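PDB 3FXH: integron gene cassette protein HFX_CASS2 from Uncultured bacterium, which is of unknown function but is an all-helical protein, carried by a mobile gene cassette, that assembles as a pair of identical subunits. Local coordinates for residues H26-V31 and A126-I131; I35-R40 and I74-L79; H46-D51 and N115-A120; N96-H101 and I121-A126. All blocks are in the same frame, centred on the assembly; numbering follows the deposited sequence.

Interaction 1: H26-V31 and A126-I131; sequences HATSAV and AILREI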
# COMPACT_ATOMS: atom_id res chain seq x y z
N HIS A 26 4.81 11.84 12.30
CA HIS A 26 5.72 12.12 11.19
C HIS A 26 6.07 10.83 10.44
O HIS A 26 5.94 10.75 9.21
CB HIS A 26 6.99 12.80 11.73
CG HIS A 26 7.89 13.36 10.68
ND1 HIS A 26 8.87 12.62 10.06
CD2 HIS A 26 7.97 14.61 10.14
CE1 HIS A 26 9.51 13.38 9.18
NE2 HIS A 26 8.98 14.59 9.21
N ALA A 27 6.52 9.82 11.18
CA ALA A 27 6.96 8.56 10.58
C ALA A 27 5.84 7.87 9.81
O ALA A 27 6.05 7.33 8.73
CB ALA A 27 7.53 7.64 11.65
N THR A 28 4.64 7.88 10.38
CA THR A 28 3.46 7.33 9.71
C THR A 28 3.16 8.01 8.36
O THR A 28 2.94 7.35 7.34
CB THR A 28 2.26 7.43 10.65
OG1 THR A 28 2.51 6.61 11.79
CG2 THR A 28 0.98 6.97 9.95
N SER A 29 3.16 9.34 8.37
CA SER A 29 2.94 10.10 7.15
C SER A 29 4.03 9.84 6.14
O SER A 29 3.77 9.84 4.93
CB SER A 29 2.87 11.59 7.46
OG SER A 29 1.70 11.86 8.21
N ALA A 30 5.26 9.66 6.62
CA ALA A 30 6.39 9.38 5.73
C ALA A 30 6.20 8.03 5.03
O ALA A 30 6.47 7.90 3.83
CB ALA A 30 7.70 9.39 6.51
N VAL A 31 5.71 7.05 5.78
CA VAL A 31 5.50 5.70 5.23
C VAL A 31 4.32 5.69 4.27
O VAL A 31 4.35 5.03 3.24
CB VAL A 31 5.32 4.61 6.36
CG1 VAL A 31 4.86 3.29 5.75
CG2 VAL A 31 6.62 4.41 7.12
N ALA A 126 4.04 -3.51 7.34
CA ALA A 126 4.65 -4.09 8.53
C ALA A 126 5.27 -2.97 9.38
O ALA A 126 5.23 -3.02 10.59
CB ALA A 126 5.69 -5.12 8.15
N ILE A 127 5.81 -1.96 8.72
CA ILE A 127 6.46 -0.85 9.41
C ILE A 127 5.42 0.01 10.12
O ILE A 127 5.62 0.45 11.26
CB ILE A 127 7.32 -0.00 8.44
CG1 ILE A 127 8.49 -0.84 7.91
CG2 ILE A 127 7.88 1.26 9.12
CD1 ILE A 127 9.33 -0.12 6.83
N LEU A 128 4.28 0.21 9.46
CA LEU A 128 3.18 0.95 10.06
C LEU A 128 2.71 0.29 11.35
O LEU A 128 2.44 0.97 12.34
CB LEU A 128 2.01 1.07 9.08
CG LEU A 128 2.23 2.00 7.89
CD1 LEU A 128 1.02 1.94 6.98
CD2 LEU A 128 2.47 3.42 8.39
N ARG A 129 2.60 -1.03 11.34
CA ARG A 129 2.25 -1.76 12.55
C ARG A 129 3.26 -1.45 13.66
O ARG A 129 2.89 -1.22 14.82
CB ARG A 129 2.23 -3.26 12.27
CG ARG A 129 1.04 -3.73 11.44
CD ARG A 129 0.94 -5.25 11.48
NE ARG A 129 -0.24 -5.75 10.79
CZ ARG A 129 -1.48 -5.66 11.25
NH1 ARG A 129 -1.71 -5.07 12.42
NH2 ARG A 129 -2.49 -6.16 10.55
N GLU A 130 4.54 -1.47 13.30
CA GLU A 130 5.59 -1.17 14.26
C GLU A 130 5.45 0.22 14.85
O GLU A 130 5.58 0.41 16.06
CB GLU A 130 6.97 -1.32 13.61
CG GLU A 130 7.38 -2.76 13.36
CD GLU A 130 8.88 -2.91 13.31
OE1 GLU A 130 9.58 -1.87 13.30
OE2 GLU A 130 9.37 -4.05 13.31
N ILE A 131 5.17 1.20 14.00
CA ILE A 131 5.02 2.59 14.44
C ILE A 131 3.80 2.79 15.34
O ILE A 131 3.85 3.51 16.33
CB ILE A 131 4.92 3.55 13.23
CG1 ILE A 131 6.18 3.46 12.37
CG2 ILE A 131 4.67 4.98 13.70
CD1 ILE A 131 6.05 4.08 11.00
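V31 of helix 24-43 pushes its two methyl branches into a groove formed by I127, L128 and I131 of helix 116-131. CG1, anti to the backbone N (chi1 170°), goes to L128, while CG2, beside that N, meets the two isoleucines. V31 and L128 lie side by side but point opposite ways, bringing V31 CG1 to 3.6 Å from L128 CD2. V31 and I131 instead meet end on, V31 CG2 lying 3.9 Å from I131 CD1, and the I127 CG2 methyl stands at the same V31 branch. A branched residue suits this place because one short side chain serves both sides of the groove; an alanine here would probably leave L128 CD2 and I131 CD1 facing a gap. The small A27 lets I131 CD1 come in over its CB at 3.9 Å. At the border, T28 OG1 lies 3.3 Å from I131 CG2, a van der Waals contact, while the hydroxyl hydrogen-bonds N24 O. No hydrogen bond joins the segments. The two helices run antiparallel at 170°, their segment axes 9.9 Å apart, so the first and last helices of the chain pack together, with helix 88-102 alongside touching A30 and I127.

Interaction 2: I35-R40 and I74-L79; sequences IREICR and IKLYYL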
# COMPACT_ATOMS: atom_id res chain seq x y z
N ILE A 35 4.52 4.63 0.21
CA ILE A 35 3.55 3.80 -0.51
C ILE A 35 3.00 4.55 -1.72
O ILE A 35 2.98 4.02 -2.83
CB ILE A 35 2.42 3.28 0.41
CG1 ILE A 35 3.01 2.35 1.48
CG2 ILE A 35 1.34 2.56 -0.44
CD1 ILE A 35 1.97 1.79 2.48
N ARG A 36 2.58 5.79 -1.51
CA ARG A 36 2.08 6.62 -2.61
C ARG A 36 3.08 6.74 -3.77
O ARG A 36 2.72 6.54 -4.92
CB ARG A 36 1.70 8.02 -2.11
CG ARG A 36 1.24 8.98 -3.21
CD ARG A 36 1.21 10.43 -2.72
NE ARG A 36 2.55 11.00 -2.64
CZ ARG A 36 3.05 11.59 -1.56
NH1 ARG A 36 2.32 11.67 -0.46
NH2 ARG A 36 4.27 12.10 -1.58
N GLU A 37 4.33 7.07 -3.47
CA GLU A 37 5.32 7.28 -4.53
C GLU A 37 5.73 5.99 -5.24
O GLU A 37 6.02 5.98 -6.42
CB GLU A 37 6.53 8.03 -3.99
CG GLU A 37 6.15 9.44 -3.58
CD GLU A 37 5.63 10.26 -4.76
OE1 GLU A 37 6.31 10.28 -5.83
OE2 GLU A 37 4.55 10.86 -4.63
N ILE A 38 5.74 4.88 -4.50
CA ILE A 38 6.03 3.61 -5.13
C ILE A 38 4.88 3.26 -6.05
O ILE A 38 5.10 2.80 -7.18
CB ILE A 38 6.28 2.48 -4.11
CG1 ILE A 38 7.59 2.73 -3.36
CG2 ILE A 38 6.36 1.13 -4.81
CD1 ILE A 38 7.87 1.64 -2.29
N CYS A 39 3.64 3.50 -5.60
CA CYS A 39 2.51 3.29 -6.51
C CYS A 39 2.69 4.08 -7.80
O CYS A 39 2.46 3.56 -8.88
CB CYS A 39 1.17 3.63 -5.85
SG CYS A 39 0.64 2.39 -4.64
N ARG A 40 3.09 5.35 -7.69
CA ARG A 40 3.37 6.14 -8.91
C ARG A 40 4.44 5.49 -9.79
O ARG A 40 4.30 5.45 -11.01
CB ARG A 40 3.82 7.56 -8.58
CG ARG A 40 2.81 8.41 -7.85
CD ARG A 40 3.40 9.80 -7.64
NE ARG A 40 3.55 10.50 -8.93
CZ ARG A 40 4.48 11.41 -9.18
NH1 ARG A 40 5.36 11.74 -8.25
NH2 ARG A 40 4.54 11.99 -10.38
N ILE A 74 9.90 11.79 -8.64
CA ILE A 74 9.46 11.41 -7.29
C ILE A 74 9.19 12.62 -6.41
O ILE A 74 9.95 13.59 -6.43
CB ILE A 74 10.48 10.44 -6.60
CG1 ILE A 74 9.79 9.63 -5.50
CG2 ILE A 74 11.70 11.20 -6.05
CD1 ILE A 74 10.59 8.42 -5.05
N LYS A 75 8.09 12.56 -5.66
CA LYS A 75 7.70 13.65 -4.75
C LYS A 75 7.76 13.19 -3.31
O LYS A 75 6.90 12.43 -2.87
CB LYS A 75 6.28 14.14 -5.05
CG LYS A 75 6.13 14.89 -6.35
CD LYS A 75 4.79 15.59 -6.43
CE LYS A 75 4.73 16.56 -7.60
NZ LYS A 75 3.42 17.27 -7.65
N LEU A 76 8.78 13.66 -2.58
CA LEU A 76 8.99 13.24 -1.20
C LEU A 76 9.01 14.41 -0.24
O LEU A 76 10.06 14.98 0.05
CB LEU A 76 10.30 12.46 -1.09
CG LEU A 76 10.33 11.15 -1.88
CD1 LEU A 76 11.75 10.72 -2.17
CD2 LEU A 76 9.54 10.06 -1.16
N TYR A 77 7.84 14.77 0.29
CA TYR A 77 7.77 15.89 1.22
C TYR A 77 8.42 15.56 2.56
O TYR A 77 8.96 16.44 3.23
CB TYR A 77 6.33 16.36 1.40
CG TYR A 77 5.73 16.90 0.12
CD1 TYR A 77 5.96 18.20 -0.28
CD2 TYR A 77 4.95 16.09 -0.70
CE1 TYR A 77 5.42 18.69 -1.46
CE2 TYR A 77 4.40 16.57 -1.87
CZ TYR A 77 4.65 17.87 -2.24
OH TYR A 77 4.11 18.37 -3.41
N TYR A 78 8.38 14.29 2.94
CA TYR A 78 8.99 13.87 4.20
C TYR A 78 10.41 13.35 4.06
O TYR A 78 11.26 13.60 4.91
CB TYR A 78 8.12 12.82 4.89
CG TYR A 78 6.82 13.37 5.40
CD1 TYR A 78 5.69 13.37 4.59
CD2 TYR A 78 6.71 13.89 6.68
CE1 TYR A 78 4.49 13.88 5.05
CE2 TYR A 78 5.51 14.40 7.15
CZ TYR A 78 4.41 14.39 6.33
OH TYR A 78 3.21 14.88 6.77
N LEU A 79 10.68 12.62 2.97
CA LEU A 79 11.90 11.82 2.90
C LEU A 79 13.02 12.40 2.03
O LEU A 79 14.10 11.81 1.93
CB LEU A 79 11.57 10.39 2.48
CG LEU A 79 10.63 9.74 3.50
CD1 LEU A 79 9.85 8.60 2.90
CD2 LEU A 79 11.39 9.28 4.74
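E37 on helix 24-43 and the backbone of K75 in the 74-79 loop form the polar centre of this contact. Two hydrogen bonds cross it. K75 N donates to E37 OE1 over 2.9 Å in an almost straight line (176°), coming from above the carboxylate plane. R36 NH2 gives a more bent bond to K75 O, also 2.9 Å, with the oxygen at the guanidinium edge and near its plane. E37 thus takes the N-H of K75 and R36 its carbonyl oxygen, so the loop is held through its backbone.

Salt bridges within the helix fix the carboxylate. R36 NE reaches the anti lone pair of E37 OE2 at 2.8 Å, and R40 NH1 meets the syn lone pair of E37 OE1 at 3.0 Å. E37 OE1 therefore accepts two hydrogen bonds, from R40 NH1 and K75 N. The E37 chain folds back at chi2 (-61°), which sets its head between the two arginines; their charge would probably stabilise the ionised acid. R40 has further partners, T73 O and, through NE, G111 O of the second subunit.

The apolar contact is modest: I74 CG1 lies 3.9 Å from E37 CB. Nearby, a K75 methylene makes van der Waals packing against a guanidinium, K75 CG lying 3.8 Å from R40 NH1. A long lysine suits this exposed place, its methylenes packing while the amine extends beyond the contact.

E33, one turn earlier, bonds R36 and the backbone of Y77 and Y78. Together these residues make a surface salt-bridge network that ties an irregular loop to a helix.

Interaction 3: H46-D51 and N115-A120; sequences HSMTRD and NALLLA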
# COMPACT_ATOMS: atom_id res chain seq x y z
N HIS A 46 7.60 1.04 -13.81
CA HIS A 46 8.90 0.75 -13.21
C HIS A 46 8.82 -0.49 -12.33
O HIS A 46 7.77 -0.83 -11.80
CB HIS A 46 9.45 1.94 -12.41
CG HIS A 46 9.56 3.20 -13.21
ND1 HIS A 46 10.44 3.34 -14.25
CD2 HIS A 46 8.87 4.36 -13.13
CE1 HIS A 46 10.30 4.54 -14.78
NE2 HIS A 46 9.36 5.18 -14.12
N SER A 47 9.96 -1.14 -12.17
CA SER A 47 10.00 -2.41 -11.48
C SER A 47 11.34 -2.50 -10.79
O SER A 47 12.27 -1.77 -11.13
CB SER A 47 9.89 -3.54 -12.51
OG SER A 47 9.51 -4.76 -11.91
N MSE A 48 11.45 -3.40 -9.82
CA MSE A 48 12.76 -3.70 -9.24
C MSE A 48 12.87 -5.20 -9.04
O MSE A 48 11.87 -5.86 -8.76
CB MSE A 48 12.92 -2.97 -7.90
CG MSE A 48 14.26 -3.27 -7.19
SE MSE A 48 14.39 -2.18 -5.57
CE MSE A 48 14.68 -0.40 -6.40
N THR A 49 14.08 -5.74 -9.19
CA THR A 49 14.30 -7.17 -8.97
C THR A 49 14.36 -7.46 -7.47
O THR A 49 14.75 -6.61 -6.68
CB THR A 49 15.60 -7.65 -9.63
OG1 THR A 49 16.72 -7.05 -8.99
CG2 THR A 49 15.61 -7.30 -11.12
N ARG A 50 13.96 -8.65 -7.06
CA ARG A 50 14.04 -8.98 -5.64
C ARG A 50 15.48 -8.87 -5.15
O ARG A 50 15.74 -8.42 -4.03
CB ARG A 50 13.47 -10.38 -5.37
CG ARG A 50 14.27 -11.53 -5.94
CD ARG A 50 13.63 -12.86 -5.56
NE ARG A 50 12.35 -13.07 -6.26
CZ ARG A 50 11.41 -13.91 -5.85
NH1 ARG A 50 11.59 -14.61 -4.73
NH2 ARG A 50 10.29 -14.06 -6.55
N ASP A 51 16.43 -9.23 -6.00
CA ASP A 51 17.83 -9.21 -5.57
C ASP A 51 18.29 -7.79 -5.24
O ASP A 51 18.93 -7.57 -4.21
CB ASP A 51 18.75 -9.87 -6.60
CG ASP A 51 18.93 -11.37 -6.35
OD1 ASP A 51 18.03 -11.99 -5.74
OD2 ASP A 51 19.98 -11.92 -6.75
N ASN A 115 7.88 -7.97 -9.26
CA ASN A 115 8.21 -6.59 -8.99
C ASN A 115 8.40 -6.36 -7.48
O ASN A 115 7.42 -6.28 -6.73
CB ASN A 115 7.12 -5.68 -9.55
CG ASN A 115 7.52 -4.22 -9.52
OD1 ASN A 115 8.48 -3.86 -8.85
ND2 ASN A 115 6.79 -3.39 -10.26
N ALA A 116 9.66 -6.25 -7.06
CA ALA A 116 9.98 -6.06 -5.65
C ALA A 116 9.53 -4.70 -5.09
O ALA A 116 9.47 -4.53 -3.87
CB ALA A 116 11.48 -6.27 -5.39
N LEU A 117 9.21 -3.74 -5.95
CA LEU A 117 8.58 -2.51 -5.45
C LEU A 117 7.29 -2.84 -4.67
O LEU A 117 6.90 -2.16 -3.69
CB LEU A 117 8.29 -1.55 -6.60
CG LEU A 117 9.51 -0.98 -7.32
CD1 LEU A 117 9.06 0.03 -8.39
CD2 LEU A 117 10.46 -0.31 -6.31
N LEU A 118 6.63 -3.90 -5.10
CA LEU A 118 5.38 -4.29 -4.45
C LEU A 118 5.67 -5.01 -3.15
O LEU A 118 4.84 -5.00 -2.23
CB LEU A 118 4.52 -5.15 -5.39
CG LEU A 118 4.22 -4.48 -6.74
CD1 LEU A 118 3.70 -5.47 -7.78
CD2 LEU A 118 3.22 -3.32 -6.51
N LEU A 119 6.82 -5.67 -3.06
CA LEU A 119 7.22 -6.24 -1.77
C LEU A 119 7.48 -5.10 -0.80
O LEU A 119 7.15 -5.18 0.39
CB LEU A 119 8.48 -7.09 -1.94
CG LEU A 119 9.22 -7.62 -0.70
CD1 LEU A 119 8.32 -8.42 0.22
CD2 LEU A 119 10.42 -8.46 -1.13
N ALA A 120 8.06 -4.02 -1.31
CA ALA A 120 8.31 -2.84 -0.47
C ALA A 120 7.01 -2.28 0.11
O ALA A 120 6.99 -1.82 1.26
CB ALA A 120 9.05 -1.78 -1.26
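On one face of the N115 amide lie M48 N and S47 OG, the latter in van der Waals contact with N115 CG at 3.2 Å; L117 N comes to the other face. Both nitrogens donate to N115 OD1, M48 N over 3.2 Å and L117 N over 3.0 Å. N115 ND2 bonds H46 O at 3.1 Å, in the plane of the H46 carbonyl and on a lone pair, though H46 O is tilted from the N115 amide plane. CG, anti to the backbone N (chi1 -169°), sends the amide to the loop with OD1 still capping the first turn of helix 116-131. Asparagine suits an N-cap because its short side chain brings an acceptor to the helix's N-H groups; an alanine in its place would probably leave L117 N without its cap and H46 O and M48 N without their side-chain partner. The backbone adds A116 N to M48 O at 2.8 Å. Small A116 lets the chain approach, its CB 3.7 Å from R50 CA. L117 CD2 packs 4.0 Å from CB of M48, a selenomethionine. M48 runs on among F53, F62, F65 and L66, joining the start of helix 116-131 to helices 50-58 and 62-69.

Interaction 4: N96-H101 and I121-A126; sequences NAFGRH and INICLA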
# COMPACT_ATOMS: atom_id res chain seq x y z
N ASN A 96 16.31 1.57 8.27
CA ASN A 96 16.67 0.42 9.08
C ASN A 96 15.52 -0.59 9.13
O ASN A 96 15.75 -1.80 9.14
CB ASN A 96 17.04 0.86 10.50
CG ASN A 96 17.20 -0.31 11.45
OD1 ASN A 96 18.26 -0.93 11.53
ND2 ASN A 96 16.13 -0.63 12.18
N ALA A 97 14.30 -0.08 9.17
CA ALA A 97 13.13 -0.94 9.22
C ALA A 97 13.03 -1.80 7.96
O ALA A 97 12.73 -2.98 8.03
CB ALA A 97 11.87 -0.13 9.44
N PHE A 98 13.30 -1.21 6.79
CA PHE A 98 13.34 -2.00 5.56
C PHE A 98 14.38 -3.11 5.66
O PHE A 98 14.13 -4.25 5.28
CB PHE A 98 13.63 -1.13 4.34
CG PHE A 98 12.40 -0.54 3.71
CD1 PHE A 98 11.66 -1.27 2.79
CD2 PHE A 98 11.98 0.73 4.04
CE1 PHE A 98 10.53 -0.74 2.21
CE2 PHE A 98 10.85 1.27 3.46
CZ PHE A 98 10.12 0.52 2.55
N GLY A 99 15.56 -2.75 6.17
CA GLY A 99 16.63 -3.71 6.34
C GLY A 99 16.19 -4.88 7.19
O GLY A 99 16.40 -6.04 6.83
N ARG A 100 15.56 -4.58 8.32
CA ARG A 100 15.11 -5.60 9.27
C ARG A 100 14.06 -6.53 8.66
O ARG A 100 14.16 -7.75 8.77
CB ARG A 100 14.54 -4.95 10.54
CG ARG A 100 15.58 -4.28 11.42
CD ARG A 100 14.97 -3.83 12.74
NE ARG A 100 14.21 -2.58 12.65
CZ ARG A 100 12.88 -2.51 12.73
NH1 ARG A 100 12.16 -3.61 12.89
NH2 ARG A 100 12.27 -1.33 12.65
N HIS A 101 13.04 -5.93 8.05
CA HIS A 101 11.95 -6.72 7.50
C HIS A 101 12.38 -7.51 6.26
O HIS A 101 12.01 -8.68 6.11
CB HIS A 101 10.71 -5.85 7.24
CG HIS A 101 10.06 -5.34 8.48
ND1 HIS A 101 9.14 -6.09 9.20
CD2 HIS A 101 10.19 -4.17 9.15
CE1 HIS A 101 8.73 -5.39 10.25
NE2 HIS A 101 9.35 -4.22 10.24
N ILE A 121 5.94 -2.29 -0.67
CA ILE A 121 4.66 -1.81 -0.15
C ILE A 121 4.16 -2.68 1.00
O ILE A 121 3.68 -2.18 2.03
CB ILE A 121 3.63 -1.74 -1.27
CG1 ILE A 121 3.98 -0.58 -2.23
CG2 ILE A 121 2.21 -1.61 -0.72
CD1 ILE A 121 3.11 -0.52 -3.46
N ASN A 122 4.29 -4.00 0.85
CA ASN A 122 3.92 -4.90 1.95
C ASN A 122 4.76 -4.65 3.21
O ASN A 122 4.23 -4.64 4.32
CB ASN A 122 4.02 -6.36 1.50
CG ASN A 122 2.82 -6.79 0.67
OD1 ASN A 122 1.75 -7.02 1.20
ND2 ASN A 122 3.00 -6.87 -0.65
N ILE A 123 6.07 -4.43 3.03
CA ILE A 123 6.95 -4.14 4.15
C ILE A 123 6.54 -2.80 4.79
O ILE A 123 6.52 -2.69 6.03
CB ILE A 123 8.43 -4.19 3.74
CG1 ILE A 123 8.84 -5.66 3.52
CG2 ILE A 123 9.32 -3.58 4.84
CD1 ILE A 123 10.23 -5.86 2.94
N CYS A 124 6.15 -1.83 3.97
CA CYS A 124 5.63 -0.58 4.54
C CYS A 124 4.50 -0.83 5.55
O CYS A 124 4.44 -0.17 6.57
CB CYS A 124 5.14 0.38 3.45
SG CYS A 124 6.50 1.20 2.58
N LEU A 125 3.60 -1.76 5.25
CA LEU A 125 2.50 -2.05 6.18
C LEU A 125 3.02 -2.67 7.46
O LEU A 125 2.51 -2.41 8.54
CB LEU A 125 1.44 -2.96 5.53
CG LEU A 125 0.93 -2.53 4.15
CD1 LEU A 125 0.08 -3.64 3.53
CD2 LEU A 125 0.14 -1.25 4.23
N ALA A 126 4.04 -3.51 7.34
CA ALA A 126 4.65 -4.09 8.53
C ALA A 126 5.27 -2.97 9.38
O ALA A 126 5.23 -3.02 10.59
CB ALA A 126 5.69 -5.12 8.15
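A buried crossing of two helices in the core of this all-helical subunit brings F98 and H101 of helix 88-102 against I123, C124 and A126 of helix 116-131. The segment axes cross at 105° with a closest approach of 9.9 Å, so the helices touch over a short patch and a few side chains carry the contact.

I123 is the central residue. Its CG2 branch, anti to the backbone N while CG1 lies beside it (chi1 -73°), points between the two aromatic residues. I123 CG2 sits 3.6 Å from H101 CB and 3.9 Å from F98 CD1; H101 and I123 run alongside each other with their ends pointing opposite ways, whereas F98 meets I123 at a slant. A beta-branched isoleucine suits the place, since its CG2 branch can touch F98 and the H101 CB together.

The H101 ring takes a different partner on its face. A126 CB stands over it, 4.0 Å from the ring centroid and 29° off the normal, a CH-pi contact that a small methyl allows at close range.

F98 extends past I123 so that its far end reaches C124: F98 CZ lies 3.7 Å from C124 SG. This is a Cys sulfur-aromatic contact, oblique to the ring, with C124 SG 4.9 Å from the F98 centroid, and the weakly polar sulfur is well accommodated in an apolar core. From there C124 also touches V31, I34 and I35 of helix 24-43, while F98 meets F53 and F62.

No hydrogen bond links the segments; this is apolar and aromatic packing between two steeply crossing helices in the core of an all-helical fold.

Helix 116-131 carries three of the four contacts: interactions 3, 4 and 1 follow one another along it from its N-terminal end to its C-terminal end, joining it to the 46-51 segment leading into helix 50-58, to helix 88-102 and to helix 24-43. Interaction 4 lies close to interaction 1, their centres about 9 Å apart, and they share A126. Interactions 1 and 3 lie about 20 Å apart, on opposite sides of the chain's centre. Interaction 2 binds a loop to helix 24-43, which interaction 1 also uses. Along the chain, interaction 1 encloses the other three, while interaction 3 crosses both 2 and 4. Chain ends and middle are thus woven into one compact helical subunit, and all four contacts touch the second subunit.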